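Local coordinates for CELL WALL surface anchor family protein (Streptococcus pneumoniae, PDB 2Y1V), which forms the backbone of the pneumococcal pilus as its major pilin, a multidomain subunit that is probably joined covalently, end to end, into a cell-wall-anchored fibre, at residues A[315-320]-A[365-370]; A[555-560]-A[596-601]; A[21-26]-A[42-47]; A[64-69]-A[103-108]. All blocks are in the same frame, centred on the assembly; numbering follows the deposited sequence.

Interaction 1 of 4, residues A[315-320]-A[365-370]; sequences GDLTLT and NGLDKN
An antiparallel strand pair at the edge of a Cna-B-like sheet comes to its end where Gly315 meets Leu367. Farther in, Leu319 pairs with Val362 and Leu317 with Val364, both through the backbone. Carried on at the same register, the pairing would set Gly315 against Gly366. Gly366 N does come within 3.1 Å of Gly315 O, but at a poor angle, and the true hydrogen bond is made one residue later. Leu367 N donates to Gly315 O over 3.0 Å, nearly straight at 164° and in the carbonyl plane on a lone pair. The same residue also crowds the glycine itself, Gly315 CA lying 3.4 Å from Leu367 O.

Two side-chain meetings finish the junction. Asp316 CB leads away from the loop, but a first torsion of -76° sets the carboxylate beside its own backbone N and swings it back, until Asp316 OD1 stands 3.2 Å from Asn365 CB. The carboxylate and the Asn365 amide are turned almost perpendicular, 82° between planes. On the inner side Leu367 sets one methyl across Leu317, with Leu367 CD1 3.9 Å from Leu317 CB and 4.0 Å from Leu317 CD1.

Leu317 is buried in the domain interior and Leu367 lies at its margin. Both touch Tyr373 of strand 373-377, where Leu317 also meets Phe375; Leu317 reaches Ile396 of strand 395-402, and Leu367 rests on Leu341 of strand 337-343. The hydroxyl of Tyr373 is hydrogen-bonded to Asp368 N, tying the loop to the next strand.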
loop_
_atom_site.group_PDB
_atom_site.type_symbol
_atom_site.label_atom_id
_atom_site.label_comp_id
_atom_site.label_asym_id
_atom_site.label_seq_id
_atom_site.Cartn_x
_atom_site.Cartn_y
_atom_site.Cartn_z
ATOM N N GLY A 315 0.753 -12.069 20.942
ATOM C CA GLY A 315 -0.042 -12.321 19.745
ATOM C C GLY A 315 -1.275 -11.441 19.706
ATOM O O GLY A 315 -2.293 -11.811 19.115
ATOM N N ASP A 316 -1.166 -10.279 20.347
ATOM C CA ASP A 316 -2.259 -9.317 20.510
ATOM C C ASP A 316 -1.984 -8.079 19.651
ATOM O O ASP A 316 -0.848 -7.603 19.578
ATOM C CB ASP A 316 -2.359 -8.882 21.972
ATOM C CG ASP A 316 -2.992 -9.942 22.875
ATOM O OD1 ASP A 316 -3.944 -10.639 22.447
ATOM O OD2 ASP A 316 -2.557 -10.062 24.041
ATOM N N LEU A 317 -3.036 -7.563 19.015
ATOM C CA LEU A 317 -2.961 -6.400 18.132
ATOM C C LEU A 317 -4.232 -5.581 18.308
ATOM O O LEU A 317 -5.337 -6.113 18.187
ATOM C CB LEU A 317 -2.881 -6.861 16.681
ATOM C CG LEU A 317 -2.303 -5.961 15.597
ATOM C CD1 LEU A 317 -2.451 -6.674 14.274
ATOM C CD2 LEU A 317 -2.963 -4.603 15.554
ATOM N N THR A 318 -4.063 -4.290 18.565
ATOM C CA THR A 318 -5.155 -3.416 18.922
ATOM C C THR A 318 -5.327 -2.285 17.933
ATOM O O THR A 318 -4.355 -1.616 17.575
ATOM C CB THR A 318 -4.931 -2.801 20.331
ATOM O OG1 THR A 318 -4.959 -3.842 21.311
ATOM C CG2 THR A 318 -6.017 -1.785 20.661
ATOM N N LEU A 319 -6.570 -2.074 17.507
ATOM C CA LEU A 319 -6.942 -0.939 16.660
ATOM C C LEU A 319 -7.586 0.095 17.524
ATOM O O LEU A 319 -8.364 -0.238 18.406
ATOM C CB LEU A 319 -7.972 -1.346 15.602
ATOM C CG LEU A 319 -8.704 -0.210 14.872
ATOM C CD1 LEU A 319 -7.778 0.401 13.887
ATOM C CD2 LEU A 319 -9.942 -0.761 14.158
ATOM N N THR A 320 -7.293 1.355 17.241
ATOM C CA THR A 320 -7.859 2.450 17.995
ATOM C C THR A 320 -8.258 3.552 17.038
ATOM O O THR A 320 -7.435 4.009 16.260
ATOM C CB THR A 320 -6.849 2.988 19.010
ATOM O OG1 THR A 320 -6.296 1.886 19.740
ATOM C CG2 THR A 320 -7.518 3.967 19.973
ATOM N N ASN A 365 -6.661 -11.267 19.400
ATOM C CA ASN A 365 -5.654 -12.129 19.998
ATOM C C ASN A 365 -5.405 -13.307 19.097
ATOM O O ASN A 365 -6.129 -13.495 18.132
ATOM C CB ASN A 365 -6.178 -12.659 21.325
ATOM C CG ASN A 365 -7.037 -11.651 22.040
ATOM O OD1 ASN A 365 -6.539 -10.623 22.503
ATOM N ND2 ASN A 365 -8.342 -11.922 22.110
ATOM N N GLY A 366 -4.403 -14.114 19.454
ATOM C CA GLY A 366 -4.098 -15.370 18.759
ATOM C C GLY A 366 -3.501 -15.161 17.376
ATOM O O GLY A 366 -3.708 -15.972 16.470
ATOM N N LEU A 367 -2.763 -14.062 17.211
ATOM C CA LEU A 367 -2.131 -13.754 15.925
ATOM C C LEU A 367 -0.678 -14.179 15.956
ATOM O O LEU A 367 -0.111 -14.387 17.017
ATOM C CB LEU A 367 -2.269 -12.265 15.595
ATOM C CG LEU A 367 -3.721 -11.818 15.457
ATOM C CD1 LEU A 367 -3.812 -10.370 15.138
ATOM C CD2 LEU A 367 -4.408 -12.632 14.380
ATOM N N ASP A 368 -0.075 -14.332 14.789
ATOM C CA ASP A 368 1.315 -14.755 14.724
ATOM C C ASP A 368 2.182 -13.531 14.970
ATOM O O ASP A 368 2.046 -12.521 14.290
ATOM C CB ASP A 368 1.604 -15.380 13.360
ATOM C CG ASP A 368 3.090 -15.671 13.140
ATOM O OD1 ASP A 368 3.943 -14.956 13.707
ATOM O OD2 ASP A 368 3.401 -16.616 12.385
ATOM N N LYS A 369 3.068 -13.623 15.954
ATOM C CA LYS A 369 3.887 -12.481 16.366
ATOM C C LYS A 369 4.991 -12.133 15.365
ATOM O O LYS A 369 5.691 -11.146 15.533
ATOM C CB LYS A 369 4.496 -12.730 17.754
ATOM C CG LYS A 369 5.769 -13.550 17.705
ATOM C CD LYS A 369 6.340 -13.846 19.067
ATOM C CE LYS A 369 7.344 -14.992 18.999
ATOM N NZ LYS A 369 7.752 -15.447 20.365
ATOM N N ASN A 370 5.149 -12.949 14.330
ATOM C CA ASN A 370 6.179 -12.711 13.305
ATOM C C ASN A 370 5.578 -12.195 12.013
ATOM O O ASN A 370 6.297 -11.918 11.056
ATOM C CB ASN A 370 6.965 -13.994 13.016
ATOM C CG ASN A 370 7.897 -14.387 14.158
ATOM O OD1 ASN A 370 8.850 -13.678 14.465
ATOM N ND2 ASN A 370 7.627 -15.527 14.780
#

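Interaction 2 of 4, residues A[555-560]-A[596-601]; sequences GYALLT and KKITIP
The aliphatic stem of Lys597 lies over one face of the Tyr556 ring, a CH-pi contact on the protein surface. Lys597 CD stands 4.1 Å from the centroid of the Tyr556 ring, 19° off its normal and shifted toward the rim. Nearer the backbone, Lys597 CB approaches Tyr556 CD2 to 3.5 Å. With CG anti to the backbone N (chi1 177°) and every later bond extended, the lysine runs as a straight rod across the ring and along the neighbouring peptide, where Lys597 CG lies 3.7 Å from Gly555 O.

The same ring is met at its edge by a backbone carbonyl, Lys596 O lying 3.4 Å from Tyr556 CD2. That oxygen is engaged chiefly by Ala557 N, which donates to Lys596 O over 2.8 Å in an almost linear bond (170°). One peptide group therefore pins the loop and flanks the tyrosine at once. Beyond it, Ala557 CB and Ile598 CD1 make a looser apolar contact at 4.5 Å.

Farther out, the tyrosine is steadied by its hydroxyl, hydrogen-bonded to Asn427 ND2, and by packing on Leu433 and Asn595. Residues 596-601 continue from strand 591-594 into the tail, where Ile600 and Pro601 open the IPQTG sorting signal of this pilin. The loop that segment 596-601 meets joins strands 543-549 and 563-567 of the last four-stranded sheet, and Leu559 N is bonded back to Glu549 at the end of the first of these.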
loop_
_atom_site.group_PDB
_atom_site.type_symbol
_atom_site.label_atom_id
_atom_site.label_comp_id
_atom_site.label_asym_id
_atom_site.label_seq_id
_atom_site.Cartn_x
_atom_site.Cartn_y
_atom_site.Cartn_z
ATOM N N GLY A 555 36.522 -37.423 12.955
ATOM C CA GLY A 555 36.487 -38.889 12.946
ATOM C C GLY A 555 36.015 -39.496 11.637
ATOM O O GLY A 555 36.203 -40.689 11.405
ATOM N N TYR A 556 35.411 -38.677 10.779
ATOM C CA TYR A 556 34.787 -39.159 9.548
ATOM C C TYR A 556 35.614 -38.838 8.301
ATOM O O TYR A 556 36.598 -38.088 8.356
ATOM C CB TYR A 556 33.340 -38.623 9.425
ATOM C CG TYR A 556 32.391 -39.269 10.413
ATOM C CD1 TYR A 556 32.424 -38.938 11.768
ATOM C CD2 TYR A 556 31.496 -40.249 10.002
ATOM C CE1 TYR A 556 31.571 -39.555 12.673
ATOM C CE2 TYR A 556 30.647 -40.879 10.909
ATOM C CZ TYR A 556 30.691 -40.531 12.240
ATOM O OH TYR A 556 29.837 -41.151 13.134
ATOM N N ALA A 557 35.222 -39.435 7.181
ATOM C CA ALA A 557 35.882 -39.182 5.908
ATOM C C ALA A 557 35.197 -38.034 5.208
ATOM O O ALA A 557 34.094 -37.653 5.571
ATOM C CB ALA A 557 35.842 -40.417 5.038
ATOM N N LEU A 558 35.864 -37.481 4.206
ATOM C CA LEU A 558 35.311 -36.405 3.393
ATOM C C LEU A 558 34.481 -37.026 2.279
ATOM O O LEU A 558 34.937 -37.949 1.612
ATOM C CB LEU A 558 36.452 -35.568 2.790
ATOM C CG LEU A 558 36.143 -34.198 2.178
ATOM C CD1 LEU A 558 35.841 -33.198 3.282
ATOM C CD2 LEU A 558 37.311 -33.687 1.296
ATOM N N LEU A 559 33.260 -36.546 2.085
ATOM C CA LEU A 559 32.467 -36.997 0.948
ATOM C C LEU A 559 33.199 -36.664 -0.349
ATOM O O LEU A 559 33.698 -35.551 -0.527
ATOM C CB LEU A 559 31.065 -36.372 0.949
ATOM C CG LEU A 559 30.153 -36.798 2.106
ATOM C CD1 LEU A 559 28.789 -36.112 2.021
ATOM C CD2 LEU A 559 30.004 -38.327 2.150
ATOM N N THR A 560 33.262 -37.647 -1.241
ATOM C CA THR A 560 33.910 -37.502 -2.538
ATOM C C THR A 560 32.862 -37.299 -3.613
ATOM O O THR A 560 33.021 -37.766 -4.734
ATOM C CB THR A 560 34.678 -38.776 -2.913
ATOM O OG1 THR A 560 33.736 -39.826 -3.170
ATOM C CG2 THR A 560 35.622 -39.203 -1.794
ATOM N N LYS A 596 30.414 -40.795 5.935
ATOM C CA LYS A 596 31.006 -42.126 6.027
ATOM C C LYS A 596 32.255 -42.109 6.882
ATOM O O LYS A 596 32.907 -41.082 7.033
ATOM C CB LYS A 596 31.311 -42.728 4.646
ATOM C CG LYS A 596 30.080 -43.320 3.922
ATOM C CD LYS A 596 30.474 -44.065 2.629
ATOM C CE LYS A 596 29.277 -44.752 1.953
ATOM N NZ LYS A 596 28.234 -43.795 1.453
ATOM N N LYS A 597 32.564 -43.266 7.445
ATOM C CA LYS A 597 33.622 -43.409 8.416
ATOM C C LYS A 597 34.300 -44.741 8.163
ATOM O O LYS A 597 33.696 -45.799 8.301
ATOM C CB LYS A 597 33.022 -43.381 9.818
ATOM C CG LYS A 597 34.005 -43.579 10.952
ATOM C CD LYS A 597 33.273 -43.534 12.281
ATOM C CE LYS A 597 34.213 -43.700 13.441
ATOM N NZ LYS A 597 33.518 -43.393 14.717
ATOM N N ILE A 598 35.561 -44.673 7.768
ATOM C CA ILE A 598 36.339 -45.859 7.483
ATOM C C ILE A 598 36.776 -46.509 8.787
ATOM O O ILE A 598 37.196 -45.828 9.711
ATOM C CB ILE A 598 37.561 -45.492 6.602
ATOM C CG1 ILE A 598 37.080 -44.956 5.251
ATOM C CG2 ILE A 598 38.490 -46.695 6.398
ATOM C CD1 ILE A 598 38.150 -44.213 4.461
ATOM N N THR A 599 36.662 -47.830 8.862
ATOM C CA THR A 599 37.122 -48.563 10.029
ATOM C C THR A 599 38.067 -49.667 9.584
ATOM O O THR A 599 37.899 -50.232 8.502
ATOM C CB THR A 599 35.962 -49.186 10.852
ATOM O OG1 THR A 599 35.408 -50.312 10.156
ATOM C CG2 THR A 599 34.864 -48.162 11.143
ATOM N N ILE A 600 39.060 -49.965 10.418
ATOM C CA ILE A 600 39.998 -51.046 10.133
ATOM C C ILE A 600 39.617 -52.271 10.945
ATOM O O ILE A 600 39.595 -52.218 12.179
ATOM C CB ILE A 600 41.452 -50.635 10.432
ATOM C CG1 ILE A 600 41.788 -49.339 9.687
ATOM C CG2 ILE A 600 42.407 -51.752 10.041
ATOM C CD1 ILE A 600 43.066 -48.680 10.122
ATOM N N PRO A 601 39.310 -53.378 10.247
ATOM C CA PRO A 601 38.758 -54.626 10.778
ATOM C C PRO A 601 39.758 -55.515 11.496
ATOM O O PRO A 601 40.879 -55.098 11.788
ATOM C CB PRO A 601 38.273 -55.362 9.520
ATOM C CG PRO A 601 38.340 -54.371 8.418
ATOM C CD PRO A 601 39.427 -53.427 8.784
#

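Interaction 3 of 4, residues A[21-26]-A[42-47]; sequences MDKIAN and PANAKE
Asn44 ND2 donates to Asp20 O and rests against the side chain of Ile24 of helix 22-28. The amide nitrogen is wedged tightly there: Asn44 ND2 lies 3.3 Å from Ile24 CG1, the two side chains crossing at about a right angle. On another flank the methylenes of Lys23 pass by, with Lys23 CD 3.9 Å from Asn44 ND2. Setting CG anti to the backbone N (chi1 159°) stretches the asparagine out of its turn toward the helix. That turn, type I from Pro42 to Ala45, has only a weak closing bond, Ala45 N to Pro42 O at 3.4 Å.

Toward the strand the contact becomes purely apolar. Ile24 CD1 packs against Ala45 CB at 3.5 Å. Close behind, Ile24 CG1 lies 3.8 Å from Ala45 CB. The isoleucine places CG1 beside its backbone N (chi1 -71°), which turns this longer branch toward the strand.

In the wider fold, the short helix packs against three strands of the N-terminal sheet, and the bond from Asn44 to the Asp20 carbonyl and the packing of Ile24 on Ala45 join it to one of them. Ile24 also packs on Leu14 and Ala16 of strand 8-16, the antiparallel partner of strand 45-47, and on Lys155 of strand 149-167. Asn44 is bonded to Thr17 through its backbone, and Pro42 covers Glu27 and Leu28 toward the far end of helix 22-28.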
loop_
_atom_site.group_PDB
_atom_site.type_symbol
_atom_site.label_atom_id
_atom_site.label_comp_id
_atom_site.label_asym_id
_atom_site.label_seq_id
_atom_site.Cartn_x
_atom_site.Cartn_y
_atom_site.Cartn_z
HETATM N N MSE A 21 -25.226 17.355 -21.754
HETATM C CA MSE A 21 -25.805 18.503 -21.096
HETATM C C MSE A 21 -26.501 19.374 -22.118
HETATM O O MSE A 21 -27.577 19.895 -21.853
HETATM C CB MSE A 21 -24.734 19.277 -20.345
HETATM C CG MSE A 21 -24.184 18.469 -19.204
HETATM SE SE MSE A 21 -22.887 19.432 -18.152
HETATM C CE MSE A 21 -21.439 19.591 -19.466
ATOM N N ASP A 22 -25.886 19.521 -23.288
ATOM C CA ASP A 22 -26.519 20.239 -24.381
ATOM C C ASP A 22 -27.954 19.746 -24.575
ATOM O O ASP A 22 -28.861 20.549 -24.749
ATOM C CB ASP A 22 -25.697 20.117 -25.670
ATOM C CG ASP A 22 -24.400 20.915 -25.612
ATOM O OD1 ASP A 22 -24.370 21.933 -24.895
ATOM O OD2 ASP A 22 -23.409 20.543 -26.280
ATOM N N LYS A 23 -28.163 18.435 -24.514
ATOM C CA LYS A 23 -29.509 17.861 -24.663
ATOM C C LYS A 23 -30.436 18.287 -23.531
ATOM O O LYS A 23 -31.648 18.423 -23.731
ATOM C CB LYS A 23 -29.462 16.327 -24.727
ATOM C CG LYS A 23 -30.844 15.659 -24.856
ATOM C CD LYS A 23 -30.771 14.154 -24.647
ATOM C CE LYS A 23 -32.033 13.457 -25.142
ATOM N NZ LYS A 23 -32.094 13.340 -26.638
ATOM N N ILE A 24 -29.882 18.466 -22.337
ATOM C CA ILE A 24 -30.681 18.961 -21.230
ATOM C C ILE A 24 -31.153 20.362 -21.578
ATOM O O ILE A 24 -32.332 20.689 -21.423
ATOM C CB ILE A 24 -29.895 19.006 -19.911
ATOM C CG1 ILE A 24 -29.641 17.593 -19.391
ATOM C CG2 ILE A 24 -30.669 19.791 -18.875
ATOM C CD1 ILE A 24 -28.826 17.553 -18.131
ATOM N N ALA A 25 -30.224 21.183 -22.056
ATOM C CA ALA A 25 -30.554 22.542 -22.459
ATOM C C ALA A 25 -31.582 22.532 -23.591
ATOM O O ALA A 25 -32.484 23.367 -23.608
ATOM C CB ALA A 25 -29.302 23.302 -22.870
ATOM N N ASN A 26 -31.446 21.582 -24.517
ATOM C CA ASN A 26 -32.371 21.459 -25.650
ATOM C C ASN A 26 -33.635 20.677 -25.278
ATOM O O ASN A 26 -34.094 19.809 -26.020
ATOM C CB ASN A 26 -31.694 20.812 -26.873
ATOM C CG ASN A 26 -30.350 21.442 -27.214
ATOM O OD1 ASN A 26 -30.050 22.566 -26.811
ATOM N ND2 ASN A 26 -29.532 20.713 -27.956
ATOM N N PRO A 42 -36.175 16.304 -18.158
ATOM C CA PRO A 42 -35.783 15.419 -19.241
ATOM C C PRO A 42 -35.451 14.035 -18.694
ATOM O O PRO A 42 -35.091 13.912 -17.526
ATOM C CB PRO A 42 -34.529 16.101 -19.793
ATOM C CG PRO A 42 -34.785 17.550 -19.561
ATOM C CD PRO A 42 -35.457 17.591 -18.214
ATOM N N ALA A 43 -35.581 13.000 -19.518
ATOM C CA ALA A 43 -35.297 11.640 -19.061
ATOM C C ALA A 43 -33.801 11.480 -18.819
ATOM O O ALA A 43 -33.346 10.514 -18.217
ATOM C CB ALA A 43 -35.784 10.614 -20.089
ATOM N N ASN A 44 -33.050 12.463 -19.284
ATOM C CA ASN A 44 -31.601 12.412 -19.299
ATOM C C ASN A 44 -30.954 13.067 -18.071
ATOM O O ASN A 44 -29.757 12.903 -17.826
ATOM C CB ASN A 44 -31.118 13.106 -20.579
ATOM C CG ASN A 44 -29.682 13.566 -20.486
ATOM O OD1 ASN A 44 -28.827 12.861 -19.941
ATOM N ND2 ASN A 44 -29.401 14.752 -21.024
ATOM N N ALA A 45 -31.739 13.819 -17.308
ATOM C CA ALA A 45 -31.181 14.599 -16.220
ATOM C C ALA A 45 -31.734 14.160 -14.886
ATOM O O ALA A 45 -32.846 13.665 -14.807
ATOM C CB ALA A 45 -31.447 16.071 -16.440
ATOM N N LYS A 46 -30.942 14.346 -13.837
ATOM C CA LYS A 46 -31.366 14.002 -12.489
ATOM C C LYS A 46 -30.985 15.126 -11.525
ATOM O O LYS A 46 -29.951 15.768 -11.690
ATOM C CB LYS A 46 -30.728 12.681 -12.060
ATOM C CG LYS A 46 -31.350 12.059 -10.823
ATOM C CD LYS A 46 -30.555 10.841 -10.364
ATOM C CE LYS A 46 -30.661 10.652 -8.852
ATOM N NZ LYS A 46 -30.250 11.890 -8.104
ATOM N N GLU A 47 -31.823 15.377 -10.531
ATOM C CA GLU A 47 -31.520 16.419 -9.570
ATOM C C GLU A 47 -30.812 15.871 -8.330
ATOM O O GLU A 47 -31.308 14.964 -7.663
ATOM C CB GLU A 47 -32.781 17.182 -9.168
ATOM C CG GLU A 47 -32.492 18.340 -8.218
ATOM C CD GLU A 47 -33.711 19.190 -7.968
ATOM O OE1 GLU A 47 -34.775 18.852 -8.528
ATOM O OE2 GLU A 47 -33.603 20.189 -7.220
#

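Interaction 4 of 4, residues A[64-69]-A[103-108]; sequences DENGQT and TANLPA
Leu106 lays one methyl over one face of the turn at 64-67, on the buried, close-packed side of this contact. Leu106 CD2 sits 3.4 Å from Glu65 O and 3.6 Å from Gly67 N, so a hydrocarbon tip covers peptide groups of the turn. Its first torsion (-67°), with CG beside the backbone N, brings the branch round to them. Next to it the proline ring presses in, Pro107 CD lying 3.4 Å from Asn66 O.

The turn receiving these groups is a type I turn followed by a G1 bulge, the 3:5 hairpin connection between strands 61-63 and 69-70. Gly67, at positive phi, donates to Asp64 O, and Asp64 N is bonded to Gln68 O. Asp64 OD1 stiffens it further: Asn66 N, in an Asx turn, and Gln68 N reach this oxygen from opposite faces of the carboxylate plane.

The asparagine side is more exposed and partly wet. Asn66 and Asn105 lie side by side and point the same way, their amide planes 39° apart, and Asn66 ND2 still comes to 3.1 Å of Asn105 CB. A water bridges the backbones, donating to Glu65 O at 2.7 Å, the same oxygen the leucine methyl covers, and accepting from Asn105 N at 3.2 Å. On the buried flank, by contrast, Leu106 is backed by Trp55 of strand 52-57, Ile63 and Met90.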
loop_
_atom_site.group_PDB
_atom_site.type_symbol
_atom_site.label_atom_id
_atom_site.label_comp_id
_atom_site.label_asym_id
_atom_site.label_seq_id
_atom_site.Cartn_x
_atom_site.Cartn_y
_atom_site.Cartn_z
ATOM N N ASP A 64 -23.073 39.025 0.388
ATOM C CA ASP A 64 -23.935 38.520 1.427
ATOM C C ASP A 64 -25.356 38.739 0.937
ATOM O O ASP A 64 -25.554 39.169 -0.207
ATOM C CB ASP A 64 -23.683 39.229 2.772
ATOM C CG ASP A 64 -24.213 40.663 2.809
ATOM O OD1 ASP A 64 -25.120 41.034 2.026
ATOM O OD2 ASP A 64 -23.721 41.435 3.653
ATOM N N GLU A 65 -26.345 38.505 1.797
ATOM C CA GLU A 65 -27.725 38.506 1.316
ATOM C C GLU A 65 -28.368 39.887 1.142
ATOM O O GLU A 65 -29.466 40.003 0.616
ATOM C CB GLU A 65 -28.599 37.563 2.144
ATOM C CG GLU A 65 -28.686 37.907 3.610
ATOM C CD GLU A 65 -29.397 36.828 4.402
ATOM O OE1 GLU A 65 -28.751 35.816 4.767
ATOM O OE2 GLU A 65 -30.607 37.001 4.665
ATOM N N ASN A 66 -27.672 40.931 1.554
ATOM C CA ASN A 66 -28.137 42.281 1.301
ATOM C C ASN A 66 -27.378 42.865 0.104
ATOM O O ASN A 66 -27.561 44.027 -0.283
ATOM C CB ASN A 66 -27.981 43.129 2.560
ATOM C CG ASN A 66 -28.758 42.550 3.739
ATOM O OD1 ASN A 66 -28.183 42.178 4.773
ATOM N ND2 ASN A 66 -30.071 42.428 3.568
ATOM N N GLY A 67 -26.535 42.026 -0.488
ATOM C CA GLY A 67 -25.791 42.388 -1.689
ATOM C C GLY A 67 -24.466 43.032 -1.361
ATOM O O GLY A 67 -23.765 43.480 -2.252
ATOM N N GLN A 68 -24.136 43.093 -0.073
ATOM C CA GLN A 68 -22.888 43.698 0.375
ATOM C C GLN A 68 -21.704 42.823 -0.038
ATOM O O GLN A 68 -21.739 41.606 0.136
ATOM C CB GLN A 68 -22.931 43.901 1.898
ATOM C CG GLN A 68 -23.873 45.054 2.329
ATOM C CD GLN A 68 -24.583 44.838 3.693
ATOM O OE1 GLN A 68 -24.788 43.705 4.154
ATOM N NE2 GLN A 68 -24.978 45.940 4.320
ATOM N N THR A 69 -20.674 43.436 -0.620
ATOM C CA THR A 69 -19.476 42.700 -1.005
ATOM C C THR A 69 -18.614 42.367 0.196
ATOM O O THR A 69 -18.534 43.137 1.162
ATOM C CB THR A 69 -18.622 43.405 -2.096
ATOM O OG1 THR A 69 -18.352 44.758 -1.719
ATOM C CG2 THR A 69 -19.334 43.378 -3.423
ATOM N N THR A 103 -34.086 35.998 -1.684
ATOM C CA THR A 103 -33.479 37.035 -2.526
ATOM C C THR A 103 -34.024 38.436 -2.228
ATOM O O THR A 103 -33.599 39.443 -2.832
ATOM C CB THR A 103 -33.672 36.700 -4.013
ATOM O OG1 THR A 103 -35.027 36.283 -4.230
ATOM C CG2 THR A 103 -32.765 35.560 -4.413
ATOM N N ALA A 104 -34.934 38.475 -1.265
ATOM C CA ALA A 104 -35.756 39.637 -0.950
ATOM C C ALA A 104 -35.014 40.936 -0.691
ATOM O O ALA A 104 -35.558 42.013 -0.955
ATOM C CB ALA A 104 -36.694 39.313 0.261
ATOM N N ASN A 105 -33.800 40.852 -0.153
ATOM C CA ASN A 105 -33.034 42.061 0.153
ATOM C C ASN A 105 -31.980 42.450 -0.890
ATOM O O ASN A 105 -31.309 43.464 -0.733
ATOM C CB ASN A 105 -32.383 41.984 1.539
ATOM C CG ASN A 105 -33.378 41.675 2.650
ATOM O OD1 ASN A 105 -33.138 40.787 3.455
ATOM N ND2 ASN A 105 -34.499 42.399 2.692
ATOM N N LEU A 106 -31.825 41.656 -1.942
ATOM C CA LEU A 106 -30.885 42.005 -3.008
ATOM C C LEU A 106 -31.393 43.152 -3.874
ATOM O O LEU A 106 -32.484 43.063 -4.425
ATOM C CB LEU A 106 -30.610 40.807 -3.903
ATOM C CG LEU A 106 -29.863 39.621 -3.312
ATOM C CD1 LEU A 106 -29.590 38.618 -4.409
ATOM C CD2 LEU A 106 -28.560 40.078 -2.670
ATOM N N PRO A 107 -30.602 44.240 -3.983
ATOM C CA PRO A 107 -30.844 45.350 -4.920
ATOM C C PRO A 107 -30.963 44.885 -6.361
ATOM O O PRO A 107 -30.291 43.926 -6.751
ATOM C CB PRO A 107 -29.575 46.205 -4.790
ATOM C CG PRO A 107 -29.109 45.964 -3.396
ATOM C CD PRO A 107 -29.543 44.563 -3.008
ATOM N N ALA A 108 -31.797 45.571 -7.142
ATOM C CA ALA A 108 -31.859 45.329 -8.577
ATOM C C ALA A 108 -30.425 45.329 -9.070
ATOM O O ALA A 108 -29.649 46.207 -8.704
ATOM C CB ALA A 108 -32.666 46.413 -9.284
HETATM O O HOH W 1 -31.674 38.467 0.357
#

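In the fold
Along the chain the contacts follow in series: interaction 3, then 4, then 1, then 2. Interactions 3 and 4 lie in the N-terminal part, with centres 31 Å apart, and are related through strand 8-16, which pairs with both strand 45-47 and strand 99-102. Interaction 1 is on a separate four-stranded sheet, its centre 54 Å from that of interaction 3 and 52 Å from that of interaction 2. The centres of interactions 2 and 4 are 106 Å apart, on opposite sides of the chain's centre. Long strands such as 149-167 and 415-426 take part in sheets that run between these regions, an elongated design consistent with a subunit stacked into a fibre.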